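Local coordinates for stringent starvation protein A homolog (Haemophilus influenzae, PDB 3LYK) that probably forms an equimolar complex with the RNA polymerase holoenzyme, but not with the core enzyme, and belongs to the glutathione S-transferase superfamily, at residues H19-V24 / R69-Y74; K13-C18 / T54-V59; L97-I102 / G151-Y156. All coordinates share one frame; numbering follows the deposited sequence.

Contact 1 of 3, residues H19-V24 / R69-Y74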
ATOM      1  N   HIS B  19       6.078  14.905  -4.154  1.00 16.81           N
ATOM      2  CA  HIS B  19       5.328  16.032  -3.601  1.00 18.04           C
ATOM      3  C   HIS B  19       4.522  15.635  -2.325  1.00 17.72           C
ATOM      4  O   HIS B  19       4.563  16.333  -1.308  1.00 16.16           O
ATOM      5  CB  HIS B  19       4.455  16.674  -4.683  1.00 16.38           C
ATOM      6  CG  HIS B  19       3.885  17.994  -4.270  1.00 20.90           C
ATOM      7  ND1 HIS B  19       2.988  18.696  -5.044  1.00 21.03           N
ATOM      8  CD2 HIS B  19       4.080  18.735  -3.145  1.00 18.68           C
ATOM      9  CE1 HIS B  19       2.639  19.804  -4.409  1.00 20.38           C
ATOM     10  NE2 HIS B  19       3.286  19.845  -3.252  1.00 20.12           N
ATOM     11  N   GLN B  20       3.823  14.491  -2.371  1.00 17.01           N
ATOM     12  CA  GLN B  20       3.121  13.989  -1.188  1.00 17.54           C
ATOM     13  C   GLN B  20       4.045  13.946   0.054  1.00 16.57           C
ATOM     14  O   GLN B  20       3.665  14.397   1.145  1.00 16.04           O
ATOM     15  CB  GLN B  20       2.605  12.547  -1.414  1.00 17.81           C
ATOM     16  CG  GLN B  20       1.619  12.357  -2.553  1.00 19.30           C
ATOM     17  CD  GLN B  20       1.288  10.866  -2.738  1.00 19.93           C
ATOM     18  OE1 GLN B  20       2.084   9.992  -2.394  1.00 22.07           O
ATOM     19  NE2 GLN B  20       0.154  10.591  -3.310  1.00 23.17           N
ATOM     20  N   VAL B  21       5.221  13.347  -0.124  1.00 15.89           N
ATOM     21  CA  VAL B  21       6.153  13.160   0.960  1.00 15.98           C
ATOM     22  C   VAL B  21       6.683  14.515   1.497  1.00 16.22           C
ATOM     23  O   VAL B  21       6.755  14.733   2.739  1.00 14.67           O
ATOM     24  CB  VAL B  21       7.334  12.215   0.546  1.00 16.01           C
ATOM     25  CG1 VAL B  21       8.409  12.150   1.657  1.00 15.44           C
ATOM     26  CG2 VAL B  21       6.801  10.771   0.311  1.00 16.06           C
ATOM     27  N   LYS B  22       6.984  15.445   0.588  1.00 16.14           N
ATOM     28  CA  LYS B  22       7.446  16.797   1.063  1.00 17.32           C
ATOM     29  C   LYS B  22       6.394  17.507   1.854  1.00 15.53           C
ATOM     30  O   LYS B  22       6.711  18.203   2.764  1.00 16.43           O
ATOM     31  CB  LYS B  22       7.904  17.711  -0.083  1.00 17.30           C
ATOM     32  CG  LYS B  22       9.105  17.179  -0.847  1.00 21.12           C
ATOM     33  CD  LYS B  22       9.290  18.094  -2.080  1.00 26.55           C
ATOM     34  CE  LYS B  22      10.603  17.855  -2.742  1.00 30.79           C
ATOM     35  NZ  LYS B  22      10.592  18.607  -4.032  1.00 33.42           N
ATOM     36  N   ILE B  23       5.128  17.344   1.525  1.00 16.08           N
ATOM     37  CA  ILE B  23       4.100  17.991   2.340  1.00 16.16           C
ATOM     38  C   ILE B  23       4.121  17.392   3.752  1.00 15.94           C
ATOM     39  O   ILE B  23       4.068  18.110   4.762  1.00 15.90           O
ATOM     40  CB  ILE B  23       2.738  17.794   1.716  1.00 15.88           C
ATOM     41  CG1 ILE B  23       2.681  18.545   0.392  1.00 15.90           C
ATOM     42  CG2 ILE B  23       1.630  18.267   2.691  1.00 17.01           C
ATOM     43  CD1 ILE B  23       1.395  18.217  -0.413  1.00 14.08           C
ATOM     44  N   VAL B  24       4.242  16.069   3.829  1.00 15.48           N
ATOM     45  CA  VAL B  24       4.264  15.427   5.179  1.00 15.39           C
ATOM     46  C   VAL B  24       5.488  15.824   5.982  1.00 15.57           C
ATOM     47  O   VAL B  24       5.371  16.140   7.175  1.00 16.74           O
ATOM     48  CB  VAL B  24       4.097  13.878   5.076  1.00 15.42           C
ATOM     49  CG1 VAL B  24       4.256  13.225   6.436  1.00 12.60           C
ATOM     50  CG2 VAL B  24       2.676  13.587   4.429  1.00 12.43           C
ATOM     51  N   ARG B  69       3.652   5.884   0.300  1.00 18.90           N
ATOM     52  CA  ARG B  69       2.688   5.501   1.371  1.00 18.64           C
ATOM     53  C   ARG B  69       3.438   4.967   2.613  1.00 17.49           C
ATOM     54  O   ARG B  69       3.147   5.336   3.731  1.00 18.54           O
ATOM     55  CB  ARG B  69       1.635   4.498   0.834  1.00 18.89           C
ATOM     56  CG  ARG B  69       0.896   3.708   1.900  1.00 24.53           C
ATOM     57  CD  ARG B  69       0.094   2.508   1.259  1.00 26.77           C
ATOM     58  NE  ARG B  69       0.958   1.543   0.557  1.00 29.36           N
ATOM     59  CZ  ARG B  69       1.593   0.512   1.127  1.00 28.40           C
ATOM     60  NH1 ARG B  69       1.503   0.300   2.426  1.00 30.57           N
ATOM     61  NH2 ARG B  69       2.334  -0.310   0.398  1.00 28.02           N
ATOM     62  N   ILE B  70       4.434   4.141   2.408  1.00 16.99           N
ATOM     63  CA  ILE B  70       5.205   3.614   3.519  1.00 17.57           C
ATOM     64  C   ILE B  70       5.973   4.726   4.218  1.00 17.76           C
ATOM     65  O   ILE B  70       6.059   4.776   5.455  1.00 16.46           O
ATOM     66  CB  ILE B  70       6.181   2.531   3.048  1.00 17.52           C
ATOM     67  CG1 ILE B  70       5.375   1.310   2.570  1.00 18.21           C
ATOM     68  CG2 ILE B  70       7.144   2.113   4.187  1.00 17.42           C
ATOM     69  CD1 ILE B  70       6.240   0.143   2.192  1.00 18.38           C
ATOM     70  N   ILE B  71       6.576   5.606   3.420  1.00 17.89           N
ATOM     71  CA  ILE B  71       7.252   6.782   3.997  1.00 16.37           C
ATOM     72  C   ILE B  71       6.330   7.668   4.840  1.00 15.11           C
ATOM     73  O   ILE B  71       6.674   8.060   5.965  1.00 16.20           O
ATOM     74  CB  ILE B  71       7.966   7.600   2.879  1.00 16.80           C
ATOM     75  CG1 ILE B  71       9.212   6.819   2.434  1.00 16.59           C
ATOM     76  CG2 ILE B  71       8.344   9.048   3.383  1.00 14.62           C
ATOM     77  CD1 ILE B  71       9.798   7.339   1.097  1.00 18.97           C
HETATM   78  N   MSE B  72       5.172   7.986   4.304  1.00 15.39           N
HETATM   79  CA  MSE B  72       4.243   8.877   4.994  1.00 17.51           C
HETATM   80  C   MSE B  72       3.721   8.309   6.283  1.00 17.78           C
HETATM   81  O   MSE B  72       3.600   9.034   7.292  1.00 17.60           O
HETATM   82  CB  MSE B  72       3.073   9.283   4.072  1.00 16.29           C
HETATM   83  CG  MSE B  72       3.566  10.222   2.916  1.00 20.75           C
HETATM   84 SE   MSE B  72       1.989  10.794   1.884  1.00 31.52          SE
HETATM   85  CE  MSE B  72       1.932   9.225   0.828  1.00 23.55           C
ATOM     86  N   GLU B  73       3.393   7.016   6.262  1.00 17.24           N
ATOM     87  CA  GLU B  73       2.957   6.386   7.505  1.00 18.21           C
ATOM     88  C   GLU B  73       4.088   6.290   8.498  1.00 16.83           C
ATOM     89  O   GLU B  73       3.873   6.515   9.662  1.00 18.31           O
ATOM     90  CB  GLU B  73       2.277   5.023   7.253  1.00 19.24           C
ATOM     91  CG  GLU B  73       0.830   5.234   6.673  1.00 23.03           C
ATOM     92  CD  GLU B  73      -0.177   4.106   7.072  1.00 31.91           C
ATOM     93  OE1 GLU B  73      -0.234   3.743   8.296  1.00 30.29           O
ATOM     94  OE2 GLU B  73      -0.906   3.619   6.152  1.00 32.04           O
ATOM     95  N   TYR B  74       5.296   5.973   8.044  1.00 15.64           N
ATOM     96  CA  TYR B  74       6.455   6.057   8.925  1.00 15.55           C
ATOM     97  C   TYR B  74       6.597   7.431   9.613  1.00 16.12           C
ATOM     98  O   TYR B  74       6.853   7.531  10.840  1.00 15.24           O
ATOM     99  CB  TYR B  74       7.716   5.718   8.121  1.00 15.55           C
ATOM    100  CG  TYR B  74       9.025   6.078   8.840  1.00 17.30           C
ATOM    101  CD1 TYR B  74       9.467   5.331   9.944  1.00 18.72           C
ATOM    102  CD2 TYR B  74       9.805   7.177   8.425  1.00 15.09           C
ATOM    103  CE1 TYR B  74      10.668   5.665  10.635  1.00 19.97           C
ATOM    104  CE2 TYR B  74      10.974   7.507   9.094  1.00 18.35           C
ATOM    105  CZ  TYR B  74      11.403   6.747  10.191  1.00 21.58           C
ATOM    106  OH  TYR B  74      12.571   7.058  10.838  1.00 20.34           O
TER
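M72, a selenomethionine, reaches from helix 68-78 to helix 16-27 and lies against Q20, V21 and V24. Its CB leaves the backbone at a slant to the neighbouring helix, and the first torsion (chi1 -69°) sets CG anti to the carbonyl carbon. CG of M72 then sits 3.8 Å from CG2 of V24, with CG2 of V21 a little farther off. The selenium of M72 is shared: it touches CB of Q20 and CG2 of V24, each at 3.8 Å. At SE the chain bends (chi3 -83°), turning the terminal methyl toward the Q20 amide, where CE of M72 comes within 3.3 Å of OE1 of Q20.

The two helices run almost parallel, 5° apart, with their axes 9.7 Å from each other. They are the two helices that pack side by side on one face of the sheet in the thioredoxin-like N-terminal domain of the glutathione S-transferase fold. V21 and M72 mark the nearest backbone approach, with CA atoms 6.2 Å apart.

Beside the selenomethionine, V21 and I71 make a second apolar patch. Their branches cross at about a right angle, and CG2 of I71 meets CG1 of V21 at 3.6 Å; beta-branched residues suit this place because a methyl branching close to the backbone can bridge the short distance between the helices. I71 also packs on L65 of the sheet. Q20 is the polar member of the group, and its buried amide is satisfied at both ends: OE1 is hydrogen-bonded to the hydroxyl of S68, and NE2 to that of Y107 in the helical domain.

Contact 2 of 3, residues K13-C18 / T54-V59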
ATOM      1  N   LYS B  13      11.448  16.964  -8.519  1.00 24.90           N
ATOM      2  CA  LYS B  13      10.533  18.088  -8.295  1.00 27.03           C
ATOM      3  C   LYS B  13       9.223  18.063  -9.073  1.00 26.84           C
ATOM      4  O   LYS B  13       8.316  18.788  -8.732  1.00 27.88           O
ATOM      5  CB  LYS B  13      11.257  19.439  -8.579  1.00 29.02           C
ATOM      6  CG  LYS B  13      11.696  19.622 -10.037  1.00 30.27           C
ATOM      7  CD  LYS B  13      12.181  21.087 -10.181  1.00 39.68           C
ATOM      8  CE  LYS B  13      13.391  21.196 -11.073  1.00 39.77           C
ATOM      9  NZ  LYS B  13      13.051  20.868 -12.491  1.00 43.01           N
ATOM     10  N   ASP B  14       9.102  17.247 -10.116  1.00 27.05           N
ATOM     11  CA  ASP B  14       7.833  17.153 -10.818  1.00 27.27           C
ATOM     12  C   ASP B  14       7.042  15.893 -10.496  1.00 26.66           C
ATOM     13  O   ASP B  14       5.953  15.701 -11.055  1.00 26.37           O
ATOM     14  CB  ASP B  14       8.068  17.194 -12.338  1.00 28.81           C
ATOM     15  CG  ASP B  14       8.705  18.525 -12.800  1.00 33.46           C
ATOM     16  OD1 ASP B  14       8.264  19.610 -12.352  1.00 37.74           O
ATOM     17  OD2 ASP B  14       9.661  18.472 -13.588  1.00 38.64           O
ATOM     18  N   ASP B  15       7.576  15.039  -9.615  1.00 24.77           N
ATOM     19  CA  ASP B  15       6.943  13.752  -9.324  1.00 23.61           C
ATOM     20  C   ASP B  15       5.892  13.909  -8.195  1.00 22.40           C
ATOM     21  O   ASP B  15       6.191  14.460  -7.142  1.00 21.87           O
ATOM     22  CB  ASP B  15       8.031  12.730  -8.985  1.00 24.11           C
ATOM     23  CG  ASP B  15       7.462  11.370  -8.625  1.00 26.28           C
ATOM     24  OD1 ASP B  15       7.106  10.627  -9.544  1.00 33.40           O
ATOM     25  OD2 ASP B  15       7.335  11.051  -7.422  1.00 30.92           O
ATOM     26  N   ILE B  16       4.669  13.449  -8.439  1.00 20.86           N
ATOM     27  CA  ILE B  16       3.554  13.660  -7.523  1.00 20.18           C
ATOM     28  C   ILE B  16       3.738  12.954  -6.160  1.00 20.12           C
ATOM     29  O   ILE B  16       3.342  13.489  -5.108  1.00 18.75           O
ATOM     30  CB  ILE B  16       2.197  13.327  -8.211  1.00 20.82           C
ATOM     31  CG1 ILE B  16       1.025  13.782  -7.355  1.00 21.06           C
ATOM     32  CG2 ILE B  16       2.065  11.812  -8.611  1.00 19.71           C
ATOM     33  CD1 ILE B  16      -0.267  13.791  -8.097  1.00 19.49           C
ATOM     34  N   TYR B  17       4.391  11.788  -6.204  1.00 19.61           N
ATOM     35  CA  TYR B  17       4.731  10.993  -5.017  1.00 19.81           C
ATOM     36  C   TYR B  17       5.772  11.703  -4.172  1.00 18.93           C
ATOM     37  O   TYR B  17       5.685  11.664  -2.944  1.00 18.65           O
ATOM     38  CB  TYR B  17       5.207   9.561  -5.388  1.00 19.81           C
ATOM     39  CG  TYR B  17       4.153   8.853  -6.233  1.00 22.02           C
ATOM     40  CD1 TYR B  17       2.941   8.450  -5.647  1.00 23.23           C
ATOM     41  CD2 TYR B  17       4.345   8.632  -7.611  1.00 19.01           C
ATOM     42  CE1 TYR B  17       1.945   7.843  -6.402  1.00 25.69           C
ATOM     43  CE2 TYR B  17       3.350   8.002  -8.387  1.00 24.36           C
ATOM     44  CZ  TYR B  17       2.151   7.612  -7.756  1.00 26.11           C
ATOM     45  OH  TYR B  17       1.124   7.022  -8.458  1.00 28.33           O
ATOM     46  N   CYS B  18       6.735  12.377  -4.815  1.00 18.49           N
ATOM     47  CA  CYS B  18       7.734  13.148  -4.066  1.00 19.28           C
ATOM     48  C   CYS B  18       7.012  14.330  -3.421  1.00 18.70           C
ATOM     49  O   CYS B  18       7.255  14.669  -2.258  1.00 18.50           O
ATOM     50  CB  CYS B  18       8.875  13.625  -4.988  1.00 19.58           C
ATOM     51  SG  CYS B  18       9.854  12.154  -5.532  1.00 26.74           S
ATOM     52  N   THR B  54      14.075   3.968  -7.386  1.00 25.03           N
ATOM     53  CA  THR B  54      12.824   4.752  -7.483  1.00 24.24           C
ATOM     54  C   THR B  54      12.902   5.966  -6.535  1.00 22.69           C
ATOM     55  O   THR B  54      13.707   5.996  -5.585  1.00 21.29           O
ATOM     56  CB  THR B  54      11.598   3.916  -7.053  1.00 24.68           C
ATOM     57  OG1 THR B  54      11.859   3.398  -5.751  1.00 25.63           O
ATOM     58  CG2 THR B  54      11.321   2.741  -8.051  1.00 25.40           C
ATOM     59  N   VAL B  55      12.065   6.961  -6.789  1.00 22.61           N
ATOM     60  CA  VAL B  55      11.927   8.046  -5.848  1.00 22.65           C
ATOM     61  C   VAL B  55      10.447   8.195  -5.582  1.00 22.68           C
ATOM     62  O   VAL B  55       9.643   7.839  -6.420  1.00 23.47           O
ATOM     63  CB  VAL B  55      12.538   9.397  -6.382  1.00 23.29           C
ATOM     64  CG1 VAL B  55      14.082   9.318  -6.384  1.00 23.34           C
ATOM     65  CG2 VAL B  55      12.000   9.749  -7.764  1.00 23.16           C
ATOM     66  N   PRO B  56      10.071   8.738  -4.412  1.00 21.82           N
ATOM     67  CA  PRO B  56      10.933   9.200  -3.306  1.00 21.27           C
ATOM     68  C   PRO B  56      11.603   8.033  -2.567  1.00 20.66           C
ATOM     69  O   PRO B  56      10.981   6.985  -2.370  1.00 19.23           O
ATOM     70  CB  PRO B  56       9.941   9.908  -2.373  1.00 21.13           C
ATOM     71  CG  PRO B  56       8.628   9.242  -2.692  1.00 21.56           C
ATOM     72  CD  PRO B  56       8.650   9.004  -4.164  1.00 20.62           C
ATOM     73  N   THR B  57      12.845   8.255  -2.145  1.00 19.75           N
ATOM     74  CA  THR B  57      13.558   7.380  -1.245  1.00 19.45           C
ATOM     75  C   THR B  57      14.046   8.256  -0.082  1.00 20.60           C
ATOM     76  O   THR B  57      14.690   9.307  -0.314  1.00 20.11           O
ATOM     77  CB  THR B  57      14.766   6.729  -1.946  1.00 19.35           C
ATOM     78  OG1 THR B  57      14.304   5.818  -2.938  1.00 19.07           O
ATOM     79  CG2 THR B  57      15.612   5.977  -0.977  1.00 19.11           C
ATOM     80  N   LEU B  58      13.675   7.870   1.148  1.00 20.22           N
ATOM     81  CA  LEU B  58      14.020   8.608   2.363  1.00 21.22           C
ATOM     82  C   LEU B  58      15.069   7.795   3.054  1.00 22.84           C
ATOM     83  O   LEU B  58      14.888   6.586   3.197  1.00 23.46           O
ATOM     84  CB  LEU B  58      12.808   8.768   3.303  1.00 20.62           C
ATOM     85  CG  LEU B  58      13.060   9.519   4.619  1.00 21.79           C
ATOM     86  CD1 LEU B  58      13.329  10.988   4.252  1.00 22.50           C
ATOM     87  CD2 LEU B  58      11.805   9.373   5.523  1.00 20.28           C
ATOM     88  N   VAL B  59      16.166   8.438   3.448  1.00 23.98           N
ATOM     89  CA  VAL B  59      17.305   7.769   4.050  1.00 26.46           C
ATOM     90  C   VAL B  59      17.552   8.456   5.374  1.00 29.70           C
ATOM     91  O   VAL B  59      17.773   9.667   5.435  1.00 28.13           O
ATOM     92  CB  VAL B  59      18.579   7.875   3.199  1.00 25.65           C
ATOM     93  CG1 VAL B  59      19.761   7.200   3.896  1.00 24.95           C
ATOM     94  CG2 VAL B  59      18.356   7.233   1.826  1.00 27.07           C
TER
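D15, Y17 and C18, at the start of helix 16-27, meet V55 and P56, where a cis peptide bond precedes the proline. A cis-proline facing the beginning of the first helix is a hallmark of the thioredoxin fold, and in glutathione S-transferases this region forms part of the glutathione site; here the likeness is one of fold. D15 comes first along the chain, as the N-cap. OD2 of D15 accepts from C18 N at 3.0 Å, with an N-H...O angle of 140°, and aspartate suits the place because a short carboxylate can take up an amide of the first helical turn. The same OD2 of D15 lies 4.1 Å from CD of P56.

Y17 follows. CB of Y17 packs against CD of P56 at 3.7 Å, while the ring leads away from the proline, so that the hydroxyl can hydrogen-bond to E103 of helix 89-115. The residue thus has an apolar stem for the proline and a polar tip for the helical domain.

C18 makes the closest backbone approach, its CA 5.1 Å from that of P56. With SG anti to the carbonyl carbon (chi1 -68°), the thiol faces the cis-proline corner, and the small side chain lets the helix come close to the loop. SG of C18 touches CG2 of V55 at 3.9 Å and reaches the proline ring more closely, 3.6 Å from CD of P56.

Contact 3 of 3, residues L97-I102 / G151-Y156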
ATOM      1  N   LEU B  97      -8.479   3.468   2.371  1.00 21.13           N
ATOM      2  CA  LEU B  97      -9.195   3.002   1.175  1.00 22.42           C
ATOM      3  C   LEU B  97      -9.399   4.167   0.183  1.00 21.87           C
ATOM      4  O   LEU B  97      -9.247   4.011  -1.035  1.00 21.92           O
ATOM      5  CB  LEU B  97     -10.542   2.398   1.565  1.00 22.73           C
ATOM      6  CG  LEU B  97     -11.142   1.565   0.423  1.00 27.52           C
ATOM      7  CD1 LEU B  97     -10.234   0.418   0.068  1.00 30.42           C
ATOM      8  CD2 LEU B  97     -12.548   1.039   0.758  1.00 29.23           C
ATOM      9  N   LEU B  98      -9.721   5.333   0.735  1.00 22.25           N
ATOM     10  CA  LEU B  98      -9.842   6.575  -0.042  1.00 23.45           C
ATOM     11  C   LEU B  98      -8.554   6.900  -0.790  1.00 22.58           C
ATOM     12  O   LEU B  98      -8.571   7.202  -1.982  1.00 22.15           O
ATOM     13  CB  LEU B  98     -10.199   7.702   0.924  1.00 25.07           C
ATOM     14  CG  LEU B  98     -10.998   8.914   0.520  1.00 29.44           C
ATOM     15  CD1 LEU B  98     -12.017   8.535  -0.554  1.00 33.72           C
ATOM     16  CD2 LEU B  98     -11.710   9.375   1.781  1.00 32.39           C
HETATM   17  N   MSE B  99      -7.425   6.744  -0.108  1.00 21.61           N
HETATM   18  CA  MSE B  99      -6.131   6.999  -0.702  1.00 21.33           C
HETATM   19  C   MSE B  99      -5.841   6.069  -1.839  1.00 22.19           C
HETATM   20  O   MSE B  99      -5.397   6.500  -2.923  1.00 20.44           O
HETATM   21  CB  MSE B  99      -5.024   6.927   0.371  1.00 20.69           C
HETATM   22  CG  MSE B  99      -5.011   8.215   1.251  1.00 23.55           C
HETATM   23 SE   MSE B  99      -3.669   8.105   2.688  1.00 34.50          SE
HETATM   24  CE  MSE B  99      -4.629   7.435   4.224  1.00 23.55           C
ATOM     25  N   LEU B 100      -6.077   4.775  -1.598  1.00 22.76           N
ATOM     26  CA  LEU B 100      -5.862   3.771  -2.611  1.00 23.58           C
ATOM     27  C   LEU B 100      -6.679   4.098  -3.858  1.00 23.68           C
ATOM     28  O   LEU B 100      -6.170   3.972  -4.979  1.00 24.37           O
ATOM     29  CB  LEU B 100      -6.279   2.389  -2.116  1.00 24.18           C
ATOM     30  CG  LEU B 100      -6.292   1.310  -3.210  1.00 27.43           C
ATOM     31  CD1 LEU B 100      -4.880   1.001  -3.631  1.00 31.18           C
ATOM     32  CD2 LEU B 100      -6.966  -0.014  -2.708  1.00 31.56           C
ATOM     33  N   ARG B 101      -7.927   4.494  -3.657  1.00 23.83           N
ATOM     34  CA  ARG B 101      -8.824   4.777  -4.769  1.00 25.38           C
ATOM     35  C   ARG B 101      -8.421   6.049  -5.539  1.00 26.53           C
ATOM     36  O   ARG B 101      -8.506   6.080  -6.776  1.00 27.43           O
ATOM     37  CB  ARG B 101     -10.257   4.901  -4.289  1.00 24.96           C
ATOM     38  CG  ARG B 101     -10.876   3.531  -3.860  1.00 28.44           C
ATOM     39  CD  ARG B 101     -12.270   3.679  -3.312  1.00 30.55           C
ATOM     40  NE  ARG B 101     -13.084   4.499  -4.197  1.00 37.99           N
ATOM     41  CZ  ARG B 101     -13.822   5.531  -3.807  1.00 41.23           C
ATOM     42  NH1 ARG B 101     -13.901   5.849  -2.524  1.00 44.52           N
ATOM     43  NH2 ARG B 101     -14.491   6.251  -4.704  1.00 44.06           N
ATOM     44  N   ILE B 102      -8.003   7.085  -4.813  1.00 25.81           N
ATOM     45  CA  ILE B 102      -7.464   8.279  -5.461  1.00 25.84           C
ATOM     46  C   ILE B 102      -6.322   7.909  -6.372  1.00 26.00           C
ATOM     47  O   ILE B 102      -6.347   8.208  -7.565  1.00 24.78           O
ATOM     48  CB  ILE B 102      -7.098   9.372  -4.439  1.00 25.38           C
ATOM     49  CG1 ILE B 102      -8.398   9.893  -3.847  1.00 23.74           C
ATOM     50  CG2 ILE B 102      -6.256  10.502  -5.114  1.00 24.87           C
ATOM     51  CD1 ILE B 102      -8.232  10.585  -2.507  1.00 26.29           C
ATOM     52  N   GLY B 151      -5.246  15.967   6.604  1.00 21.69           N
ATOM     53  CA  GLY B 151      -4.555  14.699   6.862  1.00 20.60           C
ATOM     54  C   GLY B 151      -3.946  14.118   5.618  1.00 20.21           C
ATOM     55  O   GLY B 151      -3.917  14.796   4.560  1.00 17.80           O
ATOM     56  N   LEU B 152      -3.505  12.851   5.719  1.00 18.75           N
ATOM     57  CA  LEU B 152      -2.860  12.163   4.597  1.00 18.47           C
ATOM     58  C   LEU B 152      -3.702  12.098   3.330  1.00 19.22           C
ATOM     59  O   LEU B 152      -3.137  12.114   2.245  1.00 19.54           O
ATOM     60  CB  LEU B 152      -2.357  10.761   4.992  1.00 18.24           C
ATOM     61  CG  LEU B 152      -1.277  10.665   6.082  1.00 18.74           C
ATOM     62  CD1 LEU B 152      -0.805   9.168   6.283  1.00 17.99           C
ATOM     63  CD2 LEU B 152      -0.067  11.576   5.783  1.00 17.05           C
ATOM     64  N   VAL B 153      -5.026  11.989   3.442  1.00 18.67           N
ATOM     65  CA  VAL B 153      -5.873  11.986   2.219  1.00 19.95           C
ATOM     66  C   VAL B 153      -5.683  13.314   1.421  1.00 20.04           C
ATOM     67  O   VAL B 153      -5.560  13.321   0.186  1.00 20.20           O
ATOM     68  CB  VAL B 153      -7.371  11.785   2.573  1.00 20.10           C
ATOM     69  CG1 VAL B 153      -8.242  11.788   1.314  1.00 21.30           C
ATOM     70  CG2 VAL B 153      -7.573  10.439   3.384  1.00 20.84           C
ATOM     71  N   ASP B 154      -5.615  14.422   2.140  1.00 20.25           N
ATOM     72  CA  ASP B 154      -5.355  15.736   1.514  1.00 21.06           C
ATOM     73  C   ASP B 154      -3.959  15.786   0.883  1.00 21.76           C
ATOM     74  O   ASP B 154      -3.772  16.447  -0.138  1.00 21.86           O
ATOM     75  CB  ASP B 154      -5.541  16.840   2.554  1.00 20.36           C
ATOM     76  CG  ASP B 154      -6.911  16.786   3.182  1.00 22.42           C
ATOM     77  OD1 ASP B 154      -7.905  17.072   2.472  1.00 22.11           O
ATOM     78  OD2 ASP B 154      -7.008  16.377   4.373  1.00 27.14           O
ATOM     79  N   CYS B 155      -3.001  15.040   1.455  1.00 21.33           N
ATOM     80  CA  CYS B 155      -1.689  14.901   0.850  1.00 21.56           C
ATOM     81  C   CYS B 155      -1.751  14.129  -0.464  1.00 21.19           C
ATOM     82  O   CYS B 155      -0.806  14.197  -1.247  1.00 20.81           O
ATOM     83  CB  CYS B 155      -0.687  14.264   1.814  1.00 20.84           C
ATOM     84  SG  CYS B 155      -0.485  15.281   3.312  1.00 24.62           S
ATOM     85  N   TYR B 156      -2.844  13.397  -0.707  1.00 21.43           N
ATOM     86  CA  TYR B 156      -3.034  12.778  -2.022  1.00 22.06           C
ATOM     87  C   TYR B 156      -3.801  13.732  -2.956  1.00 21.69           C
ATOM     88  O   TYR B 156      -3.505  13.804  -4.132  1.00 21.97           O
ATOM     89  CB  TYR B 156      -3.822  11.431  -1.937  1.00 22.24           C
ATOM     90  CG  TYR B 156      -2.971  10.214  -1.604  1.00 24.22           C
ATOM     91  CD1 TYR B 156      -2.401  10.073  -0.334  1.00 23.45           C
ATOM     92  CD2 TYR B 156      -2.743   9.206  -2.548  1.00 25.23           C
ATOM     93  CE1 TYR B 156      -1.613   8.984  -0.009  1.00 25.64           C
ATOM     94  CE2 TYR B 156      -1.933   8.074  -2.219  1.00 26.08           C
ATOM     95  CZ  TYR B 156      -1.386   7.987  -0.949  1.00 25.41           C
ATOM     96  OH  TYR B 156      -0.596   6.928  -0.571  1.00 25.78           O
TER
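M99, a selenomethionine, crosses the Y156 side chain at about a right angle, with its CG over one face of the tyrosine ring. CG of M99 is 3.9 Å from the centroid of the Y156 ring and 25° off the normal, a CH-pi contact. The next atom slides toward the rim: SE of M99 views the ring obliquely, 47° off the normal, and comes to 3.5 Å from CE1 of Y156, forming a Met-aromatic contact. A long, polarisable side chain suits this place, since it can follow the ring face and still reach L152, whose CB is 3.8 Å from SE of M99.

These residues join helices 89-115 and 152-165, which run nearly parallel (6°, axes 9.5 Å apart) inside the all-helical C-terminal domain of the glutathione S-transferase fold. Y156 also reaches M72 and R69 of the N-terminal domain.

V153 offers its two methyls in different directions. CG1 of V153, placed anti to the backbone N, takes CD1 of I102 at 4.0 Å and CG of L98 at 4.1 Å, both crossing it at about a right angle; CG2 turns to CG of M99. I102 meets Y156 obliquely, its CG2 4.1 Å from CB of Y156.

Overall arrangement
Contacts 1 and 2 belong to the thioredoxin-like N-terminal domain and share helix 16-27; their centres lie about 9 Å apart and their segments alternate along the chain. They touch where V21 and I71 pack on P56. Contact 3 comes later in sequence, within the helical C-terminal domain, with its centre about 11 Å from that of contact 1 and about 17 Å from that of contact 2. Contact 1 lies against contact 3 across the domain interface, where Q20, R69 and M72 meet Y156, whereas contacts 2 and 3 do not touch. Other faces of helices 68-78 and 89-115 pack on the second subunit, so these two helices serve both the chain's interior and the dimer contact.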